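Local coordinates for protein WbmS, polysaccharide deacetylase involved in O-antigen biosynthesis (Bordetella bronchiseptica, PDB 3HFT) that is a putative zinc-dependent polysaccharide deacetylase, thought to remove acetyl groups from sugars during biosynthesis of the bacterial O-antigen, at residues A[53-58]-A[210-215]; A[41-46]-A[247-252]. All coordinates share one frame; numbering follows the deposited sequence.

Interaction 1 of 2, residues A[53-58]-A[210-215]. With EDO (1,2-ethanediol), chain D.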
ATOM      1  N   LEU A  53      -0.696 -24.869  13.068  1.00 32.61           N
ATOM      2  CA  LEU A  53       0.597 -24.202  12.871  1.00 31.41           C
ATOM      3  C   LEU A  53       1.700 -25.251  12.811  1.00 31.94           C
ATOM      4  O   LEU A  53       2.577 -25.183  11.948  1.00 33.34           O
ATOM      5  CB  LEU A  53       0.859 -23.168  13.986  1.00 30.79           C
ATOM      6  CG  LEU A  53       2.223 -22.471  13.971  1.00 33.61           C
ATOM      7  CD1 LEU A  53       2.503 -21.802  12.626  1.00 30.40           C
ATOM      8  CD2 LEU A  53       2.279 -21.453  15.100  1.00 32.57           C
ATOM      9  N   GLN A  54       1.626 -26.261  13.682  1.00 32.97           N
ATOM     10  CA  GLN A  54       2.642 -27.316  13.669  1.00 33.41           C
ATOM     11  C   GLN A  54       2.735 -28.030  12.330  1.00 31.04           C
ATOM     12  O   GLN A  54       3.818 -28.377  11.878  1.00 32.07           O
ATOM     13  CB  GLN A  54       2.411 -28.357  14.755  1.00 35.34           C
ATOM     14  CG  GLN A  54       3.601 -29.351  14.848  1.00 41.27           C
ATOM     15  CD  GLN A  54       4.876 -28.676  15.321  1.00 39.86           C
ATOM     16  OE1 GLN A  54       4.884 -28.089  16.391  1.00 49.45           O
ATOM     17  NE2 GLN A  54       5.946 -28.739  14.526  1.00 41.92           N
ATOM     18  N   ASP A  55       1.602 -28.253  11.684  1.00 33.82           N
ATOM     19  CA  ASP A  55       1.588 -28.933  10.395  1.00 33.11           C
ATOM     20  C   ASP A  55       2.300 -28.111   9.346  1.00 33.63           C
ATOM     21  O   ASP A  55       3.057 -28.648   8.525  1.00 34.16           O
ATOM     22  CB  ASP A  55       0.140 -29.190   9.959  1.00 33.29           C
ATOM     23  CG  ASP A  55       0.032 -29.600   8.480  1.00 37.68           C
ATOM     24  OD1 ASP A  55       0.286 -30.771   8.172  1.00 40.05           O
ATOM     25  OD2 ASP A  55      -0.294 -28.754   7.635  1.00 41.84           O
ATOM     26  N   THR A  56       2.070 -26.794   9.359  1.00 34.36           N
ATOM     27  CA  THR A  56       2.759 -25.927   8.414  1.00 33.84           C
ATOM     28  C   THR A  56       4.260 -25.906   8.695  1.00 33.66           C
ATOM     29  O   THR A  56       5.043 -26.038   7.777  1.00 33.04           O
ATOM     30  CB  THR A  56       2.181 -24.511   8.386  1.00 35.81           C
ATOM     31  OG1 THR A  56       0.788 -24.555   8.063  1.00 40.49           O
ATOM     32  CG2 THR A  56       2.875 -23.697   7.297  1.00 34.05           C
ATOM     33  N   ILE A  57       4.660 -25.709   9.949  1.00 33.92           N
ATOM     34  CA  ILE A  57       6.086 -25.794  10.342  1.00 34.46           C
ATOM     35  C   ILE A  57       6.727 -27.107   9.860  1.00 34.42           C
ATOM     36  O   ILE A  57       7.814 -27.107   9.273  1.00 34.23           O
ATOM     37  CB  ILE A  57       6.261 -25.657  11.887  1.00 35.74           C
ATOM     38  CG1 ILE A  57       5.956 -24.224  12.350  1.00 33.12           C
ATOM     39  CG2 ILE A  57       7.699 -25.986  12.321  1.00 33.56           C
ATOM     40  CD1 ILE A  57       5.810 -24.074  13.847  1.00 33.95           C
ATOM     41  N   ASP A  58       6.057 -28.228  10.098  1.00 34.15           N
ATOM     42  CA  ASP A  58       6.598 -29.528   9.675  1.00 35.29           C
ATOM     43  C   ASP A  58       6.827 -29.626   8.165  1.00 33.58           C
ATOM     44  O   ASP A  58       7.843 -30.135   7.709  1.00 32.76           O
ATOM     45  CB  ASP A  58       5.686 -30.651  10.132  1.00 37.36           C
ATOM     46  CG  ASP A  58       5.686 -30.831  11.642  1.00 39.58           C
ATOM     47  OD1 ASP A  58       6.633 -30.366  12.325  1.00 36.88           O
ATOM     48  OD2 ASP A  58       4.712 -31.436  12.129  1.00 41.41           O
ATOM     49  N   ILE A 210      -3.896 -22.198   8.228  1.00 32.15           N
ATOM     50  CA  ILE A 210      -5.237 -22.760   8.072  1.00 32.48           C
ATOM     51  C   ILE A 210      -5.472 -23.213   6.629  1.00 31.27           C
ATOM     52  O   ILE A 210      -6.033 -24.286   6.400  1.00 32.65           O
ATOM     53  CB  ILE A 210      -6.377 -21.806   8.576  1.00 32.67           C
ATOM     54  CG1 ILE A 210      -7.686 -22.604   8.707  1.00 34.82           C
ATOM     55  CG2 ILE A 210      -6.554 -20.513   7.666  1.00 31.41           C
ATOM     56  CD1 ILE A 210      -7.614 -23.853   9.697  1.00 29.68           C
ATOM     57  N   HIS A 211      -5.029 -22.438   5.658  1.00 31.57           N
ATOM     58  CA  HIS A 211      -5.269 -22.845   4.260  1.00 32.75           C
ATOM     59  C   HIS A 211      -4.331 -23.937   3.819  1.00 31.81           C
ATOM     60  O   HIS A 211      -4.693 -24.792   3.011  1.00 31.19           O
ATOM     61  CB  HIS A 211      -5.229 -21.650   3.311  1.00 32.85           C
ATOM     62  CG  HIS A 211      -6.285 -20.639   3.596  1.00 33.13           C
ATOM     63  ND1 HIS A 211      -7.599 -20.988   3.786  1.00 34.05           N
ATOM     64  CD2 HIS A 211      -6.218 -19.301   3.773  1.00 36.62           C
ATOM     65  CE1 HIS A 211      -8.306 -19.903   4.040  1.00 37.26           C
ATOM     66  NE2 HIS A 211      -7.491 -18.862   4.030  1.00 33.17           N
ATOM     67  N   VAL A 212      -3.113 -23.936   4.347  1.00 34.66           N
ATOM     68  CA  VAL A 212      -2.180 -25.043   4.047  1.00 33.16           C
ATOM     69  C   VAL A 212      -2.757 -26.327   4.660  1.00 31.93           C
ATOM     70  O   VAL A 212      -2.766 -27.371   4.040  1.00 33.38           O
ATOM     71  CB  VAL A 212      -0.741 -24.730   4.563  1.00 33.54           C
ATOM     72  CG1 VAL A 212       0.220 -25.922   4.373  1.00 31.10           C
ATOM     73  CG2 VAL A 212      -0.192 -23.451   3.842  1.00 30.31           C
ATOM     74  N   TYR A 213      -3.245 -26.254   5.887  1.00 31.62           N
ATOM     75  CA  TYR A 213      -3.830 -27.426   6.530  1.00 30.49           C
ATOM     76  C   TYR A 213      -5.025 -28.007   5.770  1.00 30.58           C
ATOM     77  O   TYR A 213      -5.129 -29.217   5.614  1.00 32.63           O
ATOM     78  CB  TYR A 213      -4.250 -27.100   7.967  1.00 31.43           C
ATOM     79  CG  TYR A 213      -4.498 -28.343   8.779  1.00 32.49           C
ATOM     80  CD1 TYR A 213      -3.450 -28.987   9.453  1.00 32.91           C
ATOM     81  CD2 TYR A 213      -5.756 -28.917   8.839  1.00 31.38           C
ATOM     82  CE1 TYR A 213      -3.662 -30.128  10.185  1.00 31.41           C
ATOM     83  CE2 TYR A 213      -5.956 -30.087   9.545  1.00 31.19           C
ATOM     84  CZ  TYR A 213      -4.904 -30.673  10.218  1.00 33.93           C
ATOM     85  OH  TYR A 213      -5.113 -31.806  10.947  1.00 34.14           O
HETATM   86  N   MSE A 214      -5.934 -27.155   5.322  1.00 30.98           N
HETATM   87  CA  MSE A 214      -7.151 -27.619   4.625  1.00 33.72           C
HETATM   88  C   MSE A 214      -6.974 -27.711   3.116  1.00 31.43           C
HETATM   89  O   MSE A 214      -7.900 -28.126   2.426  1.00 32.42           O
HETATM   90  CB  MSE A 214      -8.334 -26.672   4.884  1.00 33.23           C
HETATM   91  CG  MSE A 214      -8.629 -26.435   6.385  1.00 41.67           C
HETATM   92 SE   MSE A 214     -10.273 -25.396   6.577  0.75 37.41          SE
HETATM   93  CE  MSE A 214     -11.122 -26.513   6.268  1.00 23.92           C
ATOM     94  N   ASN A 215      -5.814 -27.301   2.610  1.00 33.20           N
ATOM     95  CA  ASN A 215      -5.551 -27.302   1.161  1.00 31.86           C
ATOM     96  C   ASN A 215      -6.622 -26.514   0.445  1.00 33.04           C
ATOM     97  O   ASN A 215      -7.123 -26.900  -0.615  1.00 32.01           O
ATOM     98  CB  ASN A 215      -5.430 -28.712   0.599  1.00 30.86           C
ATOM     99  CG  ASN A 215      -4.982 -28.735  -0.871  1.00 34.50           C
ATOM    100  OD1 ASN A 215      -4.194 -27.890  -1.314  1.00 33.21           O
ATOM    101  ND2 ASN A 215      -5.482 -29.710  -1.620  1.00 30.50           N
TER
HETATM  102  C1  EDO D 259      -8.351 -16.001   6.008  1.00 54.81           C
HETATM  103  O1  EDO D 259      -8.321 -16.308   4.612  1.00 39.94           O
HETATM  104  C2  EDO D 259      -7.092 -16.550   6.686  1.00 61.80           C
HETATM  105  O2  EDO D 259      -6.801 -15.828   7.895  1.00 64.92           O
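D55 meets the Y213 ring at its edge: CB lies in the ring plane, 3.6 Å from Y213 CD1. The carboxylate of D55 is turned 80° from that plane, and the two side chains cross at about a right angle. With CG of D55 anti to the backbone N (chi1 167°), the acid runs on past the ring edge, and D55 OD2 comes within 3.6 Å of Y213 CD1. D55 OD2 is also salt-bridged to R246 NH1, and the same NH1 is hydrogen-bonded to the carbonyl oxygen of V212, so one arginine joins both helices. Next along the helix, T56 meets V212, again nearly crosswise, with T56 OG1 3.8 Å from V212 CB. On another side of helix 209-214, H211 NE2 donates an almost straight bond of 2.7 Å to O1 of the ethanediol. This is a buried helix-helix crossing at 78°, the axes of the short segments 8.8 Å apart; a Schellman motif, with N215 as its C-prime residue, ends helix 209-214. Around them, R239 makes a cation-pi contact with Y213 and F51 meets that ring edge-to-face, while L53 and I57 of helix 50-63 pack on W69 of strand 67-71 and on helix 77-83.

Interaction 2 of 2, residues A[41-46]-A[247-252]. With EDO (1,2-ethanediol), chain D.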
ATOM      1  N   LEU A  41       9.188 -17.139   1.205  1.00 31.49           N
ATOM      2  CA  LEU A  41       7.949 -17.719   1.712  1.00 32.78           C
ATOM      3  C   LEU A  41       7.644 -17.049   3.038  1.00 30.75           C
ATOM      4  O   LEU A  41       8.517 -16.982   3.943  1.00 33.31           O
ATOM      5  CB  LEU A  41       8.095 -19.230   1.908  1.00 32.91           C
ATOM      6  CG  LEU A  41       8.344 -20.093   0.666  1.00 36.47           C
ATOM      7  CD1 LEU A  41       8.632 -21.560   1.070  1.00 34.61           C
ATOM      8  CD2 LEU A  41       7.169 -20.008  -0.277  1.00 37.26           C
ATOM      9  N   THR A  42       6.437 -16.521   3.154  1.00 32.24           N
ATOM     10  CA  THR A  42       6.007 -15.845   4.360  1.00 32.20           C
ATOM     11  C   THR A  42       4.682 -16.456   4.827  1.00 34.00           C
ATOM     12  O   THR A  42       3.845 -16.854   4.015  1.00 33.49           O
ATOM     13  CB  THR A  42       5.898 -14.299   4.177  1.00 32.96           C
ATOM     14  OG1 THR A  42       4.792 -13.977   3.330  1.00 33.07           O
ATOM     15  CG2 THR A  42       7.214 -13.693   3.617  1.00 31.44           C
ATOM     16  N   PHE A  43       4.524 -16.517   6.145  1.00 32.84           N
ATOM     17  CA  PHE A  43       3.371 -17.117   6.769  1.00 32.47           C
ATOM     18  C   PHE A  43       2.736 -16.182   7.773  1.00 33.17           C
ATOM     19  O   PHE A  43       3.351 -15.811   8.742  1.00 33.07           O
ATOM     20  CB  PHE A  43       3.811 -18.422   7.433  1.00 32.49           C
ATOM     21  CG  PHE A  43       4.323 -19.428   6.439  1.00 32.55           C
ATOM     22  CD1 PHE A  43       3.448 -20.304   5.821  1.00 36.00           C
ATOM     23  CD2 PHE A  43       5.659 -19.456   6.096  1.00 32.75           C
ATOM     24  CE1 PHE A  43       3.894 -21.175   4.853  1.00 34.31           C
ATOM     25  CE2 PHE A  43       6.130 -20.325   5.142  1.00 36.64           C
ATOM     26  CZ  PHE A  43       5.252 -21.179   4.512  1.00 36.52           C
ATOM     27  N   ASP A  44       1.510 -15.770   7.491  1.00 34.21           N
ATOM     28  CA  ASP A  44       0.687 -14.983   8.390  1.00 32.37           C
ATOM     29  C   ASP A  44      -0.086 -16.017   9.252  1.00 33.72           C
ATOM     30  O   ASP A  44      -0.975 -16.745   8.758  1.00 34.73           O
ATOM     31  CB  ASP A  44      -0.311 -14.137   7.620  1.00 32.57           C
ATOM     32  CG  ASP A  44       0.345 -12.984   6.860  1.00 38.48           C
ATOM     33  OD1 ASP A  44       1.548 -12.720   7.053  1.00 36.59           O
ATOM     34  OD2 ASP A  44      -0.376 -12.332   6.075  1.00 37.88           O
ATOM     35  N   ILE A  45       0.298 -16.108  10.504  1.00 33.61           N
ATOM     36  CA  ILE A  45      -0.185 -17.188  11.382  1.00 33.68           C
ATOM     37  C   ILE A  45      -1.705 -17.090  11.605  1.00 33.62           C
ATOM     38  O   ILE A  45      -2.385 -18.096  11.646  1.00 33.31           O
ATOM     39  CB  ILE A  45       0.685 -17.262  12.652  1.00 36.37           C
ATOM     40  CG1 ILE A  45       2.127 -17.686  12.262  1.00 33.68           C
ATOM     41  CG2 ILE A  45       0.076 -18.238  13.721  1.00 32.30           C
ATOM     42  CD1 ILE A  45       3.141 -17.725  13.446  1.00 33.25           C
ATOM     43  N   ASP A  46      -2.231 -15.872  11.690  1.00 32.78           N
ATOM     44  CA  ASP A  46      -3.672 -15.612  11.837  1.00 32.50           C
ATOM     45  C   ASP A  46      -4.374 -16.486  12.875  1.00 32.27           C
ATOM     46  O   ASP A  46      -5.415 -17.099  12.595  1.00 33.04           O
ATOM     47  CB  ASP A  46      -4.391 -15.695  10.485  1.00 32.43           C
ATOM     48  CG  ASP A  46      -4.133 -14.474   9.640  1.00 36.30           C
ATOM     49  OD1 ASP A  46      -3.133 -13.789   9.933  1.00 36.71           O
ATOM     50  OD2 ASP A  46      -4.906 -14.209   8.696  1.00 37.59           O
ATOM     51  N   THR A 247      -1.196 -28.146  -2.004  1.00 33.78           N
ATOM     52  CA  THR A 247      -0.527 -28.789  -3.129  1.00 32.31           C
ATOM     53  C   THR A 247       0.280 -27.756  -3.940  1.00 33.83           C
ATOM     54  O   THR A 247       1.332 -28.078  -4.457  1.00 31.83           O
ATOM     55  CB  THR A 247      -1.488 -29.572  -4.009  1.00 34.79           C
ATOM     56  OG1 THR A 247      -2.455 -28.691  -4.554  1.00 34.51           O
ATOM     57  CG2 THR A 247      -2.167 -30.717  -3.225  1.00 34.13           C
ATOM     58  N   PHE A 248      -0.178 -26.508  -3.989  1.00 32.37           N
ATOM     59  CA  PHE A 248       0.569 -25.436  -4.649  1.00 34.25           C
ATOM     60  C   PHE A 248       1.908 -25.253  -3.923  1.00 33.64           C
ATOM     61  O   PHE A 248       2.957 -25.188  -4.542  1.00 33.29           O
ATOM     62  CB  PHE A 248      -0.272 -24.169  -4.613  1.00 35.75           C
ATOM     63  CG  PHE A 248       0.389 -22.921  -5.166  1.00 33.99           C
ATOM     64  CD1 PHE A 248       1.085 -22.061  -4.339  1.00 34.90           C
ATOM     65  CD2 PHE A 248       0.225 -22.560  -6.498  1.00 36.89           C
ATOM     66  CE1 PHE A 248       1.622 -20.898  -4.827  1.00 32.78           C
ATOM     67  CE2 PHE A 248       0.760 -21.387  -6.983  1.00 38.84           C
ATOM     68  CZ  PHE A 248       1.460 -20.556  -6.142  1.00 36.07           C
ATOM     69  N   LEU A 249       1.853 -25.173  -2.597  1.00 34.97           N
ATOM     70  CA  LEU A 249       3.071 -24.991  -1.802  1.00 35.25           C
ATOM     71  C   LEU A 249       3.963 -26.189  -1.930  1.00 35.00           C
ATOM     72  O   LEU A 249       5.180 -26.050  -2.066  1.00 31.98           O
ATOM     73  CB  LEU A 249       2.702 -24.790  -0.333  1.00 35.65           C
ATOM     74  CG  LEU A 249       3.845 -24.687   0.672  1.00 33.01           C
ATOM     75  CD1 LEU A 249       4.843 -23.556   0.359  1.00 31.65           C
ATOM     76  CD2 LEU A 249       3.213 -24.515   2.090  1.00 35.98           C
ATOM     77  N   GLN A 250       3.391 -27.385  -1.865  1.00 32.13           N
ATOM     78  CA  GLN A 250       4.214 -28.593  -2.009  1.00 33.38           C
ATOM     79  C   GLN A 250       4.922 -28.659  -3.366  1.00 35.09           C
ATOM     80  O   GLN A 250       6.097 -28.991  -3.421  1.00 34.92           O
ATOM     81  CB  GLN A 250       3.390 -29.871  -1.766  1.00 31.75           C
ATOM     82  CG  GLN A 250       3.001 -30.045  -0.306  1.00 32.71           C
ATOM     83  CD  GLN A 250       1.982 -31.151  -0.117  1.00 38.06           C
ATOM     84  OE1 GLN A 250       1.020 -31.250  -0.865  1.00 37.07           O
ATOM     85  NE2 GLN A 250       2.198 -31.978   0.873  1.00 39.92           N
ATOM     86  N   SER A 251       4.231 -28.314  -4.452  1.00 36.79           N
ATOM     87  CA  SER A 251       4.855 -28.298  -5.791  1.00 38.01           C
ATOM     88  C   SER A 251       5.935 -27.258  -5.928  1.00 37.86           C
ATOM     89  O   SER A 251       6.972 -27.494  -6.542  1.00 36.38           O
ATOM     90  CB  SER A 251       3.835 -27.994  -6.872  1.00 39.94           C
ATOM     91  OG  SER A 251       2.909 -29.045  -6.915  1.00 49.07           O
ATOM     92  N   LEU A 252       5.675 -26.095  -5.372  1.00 36.28           N
ATOM     93  CA  LEU A 252       6.634 -24.994  -5.424  1.00 37.83           C
ATOM     94  C   LEU A 252       7.911 -25.393  -4.730  1.00 37.26           C
ATOM     95  O   LEU A 252       9.011 -25.132  -5.236  1.00 38.13           O
ATOM     96  CB  LEU A 252       6.000 -23.775  -4.768  1.00 36.08           C
ATOM     97  CG  LEU A 252       6.706 -22.464  -4.531  1.00 43.68           C
ATOM     98  CD1 LEU A 252       5.599 -21.486  -4.100  1.00 43.84           C
ATOM     99  CD2 LEU A 252       7.776 -22.591  -3.477  1.00 41.31           C
TER
HETATM  100  C1  EDO D 259      -8.351 -16.001   6.008  1.00 54.81           C
HETATM  101  O1  EDO D 259      -8.321 -16.308   4.612  1.00 39.94           O
HETATM  102  C2  EDO D 259      -7.092 -16.550   6.686  1.00 61.80           C
HETATM  103  O2  EDO D 259      -6.801 -15.828   7.895  1.00 64.92           O
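L41 carries CG anti to its carbonyl carbon (chi1 -64°), whereas L252 and L249 both hold CG opposite the backbone N, near 175°; these settings send the leucine branches toward one another between strand and helix. There L41 CD2 reaches L252 CD2 at 4.2 Å, the two side chains sliding past one another in opposite directions. The same methyl of L41 also faces L249 CD1, at 4.3 Å. The other branch of L249 serves F43: its CD2 lies near the plane of the phenyl ring, at the edge, 4.4 Å from F43 CE1. The contact is therefore wholly apolar and buried, made by methyls and one ring edge, and F21 adds to it by touching both L41 and L252. F207 of strand 203-207 touches L249. Helix 245-256 thus lies over one face of the parallel sheet, its segment running at 154° to strand 39-44 with the axes 12.4 Å apart. Two residues past the C-terminal end of this strand, D46 OD1 binds zinc together with H92 and H127, while D46 OD2 accepts a 2.6 Å hydrogen bond from ethanediol O2. An Asp-His-His zinc site beyond a central strand is consistent with the polysaccharide deacetylase (NodB-like) family.

In the fold
Interaction 1 is nested within the loop closed by interaction 2, and their centres are 8 Å apart. Strand 39-44 leads into helix 50-63, and the two contacts touch: T56 CG2 packs on F43 CE1 at 3.7 Å, and V212 CG2 on L249 CD2 at 4.0 Å. A polar link joins their second segments, where N215 OD1 lies 3.1 Å from T247 N, a probable hydrogen bond. Residues of both segment pairs hold the ethanediol, probably from the crystallisation liquor, beside the zinc site: H211 from 210-215 and the zinc ligand D46 from 41-46, with D180 as a third partner. The V212 side chain lies about 13 Å from the zinc ion.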